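Side-chain contacts in glutathione-independent glyoxalase DJ-1 (Schizosaccharomyces pombe, PDB 4QYT), which catalyses the glutathione-independent conversion of methylglyoxal to D-lactate and takes part in protection against reactive oxygen species: residues A57-Y61 and K62-S66; T91-F94 and V95-V98. One frame throughout, in Å; residues are numbered along the deposited sequence.

Contact 1 of 2, residues A57-Y61 and K62-S66; sequences ANRSY and KEIPS
Glu63 folds back over the end of the strand, and its two carboxylate acceptors suit two different donors, the side chain of Arg59 and the backbone of Ser60. Glu63 OE1 accepts a nearly straight hydrogen bond from Arg59 NE at 2.8 Å, the core of a salt bridge, at the edge of the guanidinium and close to its plane; Arg59 NH2 adds only a weak bond. Glu63 OE2 accepts from Ser60 N at 2.9 Å. Each donor stands out of the carboxylate plane, 43° for Arg59 NE and 63° for Ser60 N. The Arg59 chain bends at chi3 (67°), which brings one guanidinium face over Ile64 CG1. With several N-H groups, arginine can also serve Gln73 OE1 and Tyr74 OH, both hydrogen-bonded to NH1. Here lies the compact side: Ile64, branched and apolar, suits burial and packs on Phe70 of helix 67-73. Strand 59-60 is an edge strand of the central DJ-1/PfpI sheet, and a short 3-10 turn ends it, with Glu63 N bonded to Ser60 O (3.0 Å) and Ile64 N to Tyr61 O (3.0 Å). The short Ser60 side chain lets OG accept from Lys62 N at 3.1 Å. On the looser side the extended, exposed Lys62 runs obliquely past Tyr61, its CG 3.8 Å from Tyr61 CE1. Solvent also reaches the Arg59-Glu63 pair, where a water accepts from Arg59 NH2 and donates to Glu63 O.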
loop_
_atom_site.group_PDB
_atom_site.type_symbol
_atom_site.label_atom_id
_atom_site.label_comp_id
_atom_site.label_asym_id
_atom_site.label_seq_id
_atom_site.Cartn_x
_atom_site.Cartn_y
_atom_site.Cartn_z
ATOM N N ALA A 57 7.887 8.404 10.491
ATOM C CA ALA A 57 8.948 8.348 9.509
ATOM C C ALA A 57 10.246 8.011 10.213
ATOM O O ALA A 57 10.452 8.338 11.380
ATOM C CB ALA A 57 9.063 9.651 8.777
ATOM N N ASN A 58 11.191 7.441 9.469
ATOM C CA ASN A 58 12.500 7.144 10.051
ATOM C C ASN A 58 13.329 8.370 10.382
ATOM O O ASN A 58 14.096 8.362 11.339
ATOM C CB ASN A 58 13.334 6.300 9.067
ATOM C CG ASN A 58 12.765 4.949 8.748
ATOM O OD1 ASN A 58 12.664 4.588 7.603
ATOM N ND2 ASN A 58 12.342 4.214 9.756
ATOM N N ARG A 59 13.240 9.372 9.515
ATOM C CA ARG A 59 14.060 10.579 9.565
ATOM C C ARG A 59 13.209 11.794 9.264
ATOM O O ARG A 59 12.196 11.691 8.574
ATOM C CB ARG A 59 15.221 10.525 8.567
ATOM C CG ARG A 59 16.081 9.285 8.671
ATOM C CD ARG A 59 17.322 9.402 7.798
ATOM N NE ARG A 59 18.215 10.437 8.300
ATOM C CZ ARG A 59 19.370 10.766 7.768
ATOM N NH1 ARG A 59 19.686 10.359 6.567
ATOM N NH2 ARG A 59 20.194 11.537 8.455
ATOM N N SER A 60 13.686 12.950 9.722
ATOM C CA SER A 60 13.283 14.228 9.185
ATOM C C SER A 60 14.319 14.707 8.182
ATOM O O SER A 60 15.513 14.562 8.401
ATOM C CB SER A 60 13.185 15.258 10.305
ATOM O OG SER A 60 13.054 16.556 9.757
ATOM N N TYR A 61 13.877 15.377 7.121
ATOM C CA TYR A 61 14.809 15.945 6.164
ATOM C C TYR A 61 15.733 16.970 6.812
ATOM O O TYR A 61 16.815 17.230 6.294
ATOM C CB TYR A 61 14.132 16.544 4.943
ATOM C CG TYR A 61 13.591 17.936 5.085
ATOM C CD1 TYR A 61 12.612 18.270 5.985
ATOM C CD2 TYR A 61 14.016 18.939 4.235
ATOM C CE1 TYR A 61 12.078 19.540 6.054
ATOM C CE2 TYR A 61 13.480 20.212 4.283
ATOM C CZ TYR A 61 12.530 20.519 5.224
ATOM O OH TYR A 61 11.979 21.791 5.276
ATOM N N LYS A 62 15.325 17.543 7.941
ATOM C CA LYS A 62 16.140 18.537 8.616
ATOM C C LYS A 62 17.436 17.962 9.155
ATOM O O LYS A 62 18.365 18.691 9.498
ATOM C CB LYS A 62 15.348 19.225 9.713
ATOM C CG LYS A 62 14.138 19.995 9.201
ATOM C CD LYS A 62 13.400 20.814 10.243
ATOM C CE LYS A 62 12.129 21.401 9.627
ATOM N NZ LYS A 62 11.163 21.943 10.608
ATOM N N GLU A 63 17.508 16.636 9.213
ATOM C CA GLU A 63 18.727 15.922 9.598
ATOM C C GLU A 63 19.818 15.976 8.545
ATOM O O GLU A 63 20.968 15.581 8.815
ATOM C CB GLU A 63 18.456 14.450 9.890
ATOM C CG GLU A 63 17.525 14.211 11.057
ATOM C CD GLU A 63 17.031 12.793 11.126
ATOM O OE1 GLU A 63 17.770 11.861 10.728
ATOM O OE2 GLU A 63 15.879 12.590 11.585
ATOM N N ILE A 64 19.480 16.350 7.321
ATOM C CA ILE A 64 20.366 16.241 6.177
ATOM C C ILE A 64 20.731 17.649 5.749
ATOM O O ILE A 64 19.849 18.405 5.393
ATOM C CB ILE A 64 19.700 15.459 5.031
ATOM C CG1 ILE A 64 19.235 14.082 5.520
ATOM C CG2 ILE A 64 20.678 15.329 3.877
ATOM C CD1 ILE A 64 18.276 13.385 4.565
ATOM N N PRO A 65 22.022 18.049 5.846
ATOM C CA PRO A 65 22.320 19.482 5.816
ATOM C C PRO A 65 22.225 20.114 4.458
ATOM O O PRO A 65 22.180 21.341 4.379
ATOM C CB PRO A 65 23.719 19.560 6.412
ATOM C CG PRO A 65 24.327 18.214 6.142
ATOM C CD PRO A 65 23.170 17.270 6.358
ATOM N N SER A 66 22.258 19.345 3.379
ATOM C CA SER A 66 22.186 19.907 2.025
ATOM C C SER A 66 21.833 18.785 1.045
ATOM O O SER A 66 21.934 17.620 1.361
ATOM C CB SER A 66 23.546 20.509 1.608
ATOM O OG SER A 66 24.465 19.462 1.366
HETATM O O HOH W 1 22.289 13.404 7.703
#

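Contact 2 of 2, residues T91-F94 and V95-V98; sequences TTPF and VQQV
Residues 91-94 and 95-98 form one continuous run in which the chain leaves one helix and enters the next. At Thr91 the preceding helix ends, Thr92 occupies the N-cap position, and the first turn of helix 93-102 follows. Three i to i+4 backbone bonds tie the two segments: Gln96 N to Thr92 O (3.1 Å), Gln97 N to Pro93 O (2.7 Å) and Val98 N to Phe94 O (3.0 Å). Proline suits the first helical position, where no backbone N-H is needed for a bond to a preceding turn. Thr92 does not cap the helix with its hydroxyl, which bonds to Thr88 O instead; its CB rests 4.0 Å from CG2 of Val95, whose branched side chain fills a buried place against Phe10 and Ile79. On the inner side Phe94 points its CG away from its own N (chi1 -179°), and Val98 CG2 lies above one face near the ring's border, 4.0 Å from Phe94 CE2. On the outer side the glutamines run back along the turn. Gln96 reaches toward Thr91, with NE2 3.7 Å from Thr91 CA, and its NE2 is bonded to Ser90 O and to a water that also donates to Thr91 O. Gln97 instead folds over the Pro93 carbonyl, CG lying 3.1 Å from Pro93 O. Phe94, Val95 and Val98 turn toward the sheet and helix 67-73, while Gln96, Gln97 and the exposed Pro93 line the outer side: the amphipathic N-terminal part of a helix in the three-layer alpha/beta/alpha sandwich of the DJ-1/PfpI family.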
loop_
_atom_site.group_PDB
_atom_site.type_symbol
_atom_site.label_atom_id
_atom_site.label_comp_id
_atom_site.label_asym_id
_atom_site.label_seq_id
_atom_site.Cartn_x
_atom_site.Cartn_y
_atom_site.Cartn_z
ATOM N N THR A 91 6.919 21.558 -3.526
ATOM C CA THR A 91 7.223 22.957 -3.289
ATOM C C THR A 91 8.263 23.116 -2.192
ATOM O O THR A 91 8.474 24.214 -1.692
ATOM C CB THR A 91 5.948 23.737 -2.940
ATOM O OG1 THR A 91 5.354 23.264 -1.728
ATOM C CG2 THR A 91 4.964 23.734 -4.094
ATOM N N THR A 92 9.003 22.049 -1.901
ATOM C CA THR A 92 10.105 22.146 -0.944
ATOM C C THR A 92 11.408 22.252 -1.698
ATOM O O THR A 92 11.764 21.311 -2.406
ATOM C CB THR A 92 10.110 20.901 -0.059
ATOM O OG1 THR A 92 8.888 20.791 0.656
ATOM C CG2 THR A 92 11.211 20.919 0.954
ATOM N N PRO A 93 12.188 23.336 -1.551
ATOM C CA PRO A 93 13.436 23.432 -2.312
ATOM C C PRO A 93 14.358 22.256 -2.121
ATOM O O PRO A 93 14.986 21.841 -3.090
ATOM C CB PRO A 93 14.007 24.792 -1.871
ATOM C CG PRO A 93 12.766 25.595 -1.589
ATOM C CD PRO A 93 11.820 24.627 -0.928
ATOM N N PHE A 94 14.477 21.725 -0.898
ATOM C CA PHE A 94 15.366 20.593 -0.695
ATOM C C PHE A 94 15.044 19.441 -1.648
ATOM O O PHE A 94 15.943 18.811 -2.214
ATOM C CB PHE A 94 15.266 20.142 0.739
ATOM C CG PHE A 94 16.160 18.974 1.093
ATOM C CD1 PHE A 94 17.443 19.208 1.534
ATOM C CD2 PHE A 94 15.727 17.652 1.035
ATOM C CE1 PHE A 94 18.270 18.166 1.902
ATOM C CE2 PHE A 94 16.557 16.601 1.410
ATOM C CZ PHE A 94 17.821 16.871 1.870
ATOM N N VAL A 95 13.751 19.113 -1.755
ATOM C CA VAL A 95 13.318 18.039 -2.646
ATOM C C VAL A 95 13.637 18.336 -4.096
ATOM O O VAL A 95 14.167 17.509 -4.828
ATOM C CB VAL A 95 11.825 17.726 -2.439
ATOM C CG1 VAL A 95 11.341 16.695 -3.422
ATOM C CG2 VAL A 95 11.552 17.285 -1.014
ATOM N N GLN A 96 13.337 19.574 -4.502
ATOM C CA GLN A 96 13.647 20.008 -5.856
ATOM C C GLN A 96 15.157 19.920 -6.154
ATOM O O GLN A 96 15.570 19.536 -7.251
ATOM C CB GLN A 96 13.184 21.446 -6.085
ATOM C CG GLN A 96 11.694 21.671 -5.937
ATOM C CD GLN A 96 11.371 23.132 -5.702
ATOM O OE1 GLN A 96 12.267 24.000 -5.724
ATOM N NE2 GLN A 96 10.102 23.420 -5.498
ATOM N N GLN A 97 15.966 20.362 -5.191
ATOM C CA GLN A 97 17.419 20.344 -5.336
ATOM C C GLN A 97 17.944 18.924 -5.491
ATOM O O GLN A 97 18.835 18.655 -6.297
ATOM C CB GLN A 97 18.079 20.978 -4.110
ATOM C CG GLN A 97 17.895 22.501 -4.001
ATOM C CD GLN A 97 18.052 23.076 -2.579
ATOM O OE1 GLN A 97 18.166 22.359 -1.577
ATOM N NE2 GLN A 97 18.041 24.372 -2.493
ATOM N N VAL A 98 17.398 17.989 -4.723
ATOM C CA VAL A 98 17.788 16.594 -4.866
ATOM C C VAL A 98 17.427 16.099 -6.257
ATOM O O VAL A 98 18.230 15.426 -6.904
ATOM C CB VAL A 98 17.087 15.744 -3.759
ATOM C CG1 VAL A 98 17.073 14.251 -4.095
ATOM C CG2 VAL A 98 17.722 16.009 -2.402
HETATM O O HOH W 2 9.351 26.067 -4.135
#

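In the fold
Contact 1 precedes contact 2 along the chain, yet the two pack directly against each other, with centres about 13 Å apart. Their main meeting point is the ring of Phe94, which lies edge-to-face with that of Tyr61, the CD2 of Tyr61 coming 3.8 Å from CG of Phe94. On the far end of the same ring, Ile64 CG2 is 3.8 Å from Phe94 CZ. Thr92 adds its methyl beside the Tyr61 ring. In this way the turn after edge strand 59-60 is joined to the start of helix 93-102, and helix 67-73 touches both. Both contacts lie away from the active site, whose residues are probably Glu19, Cys114 and His133.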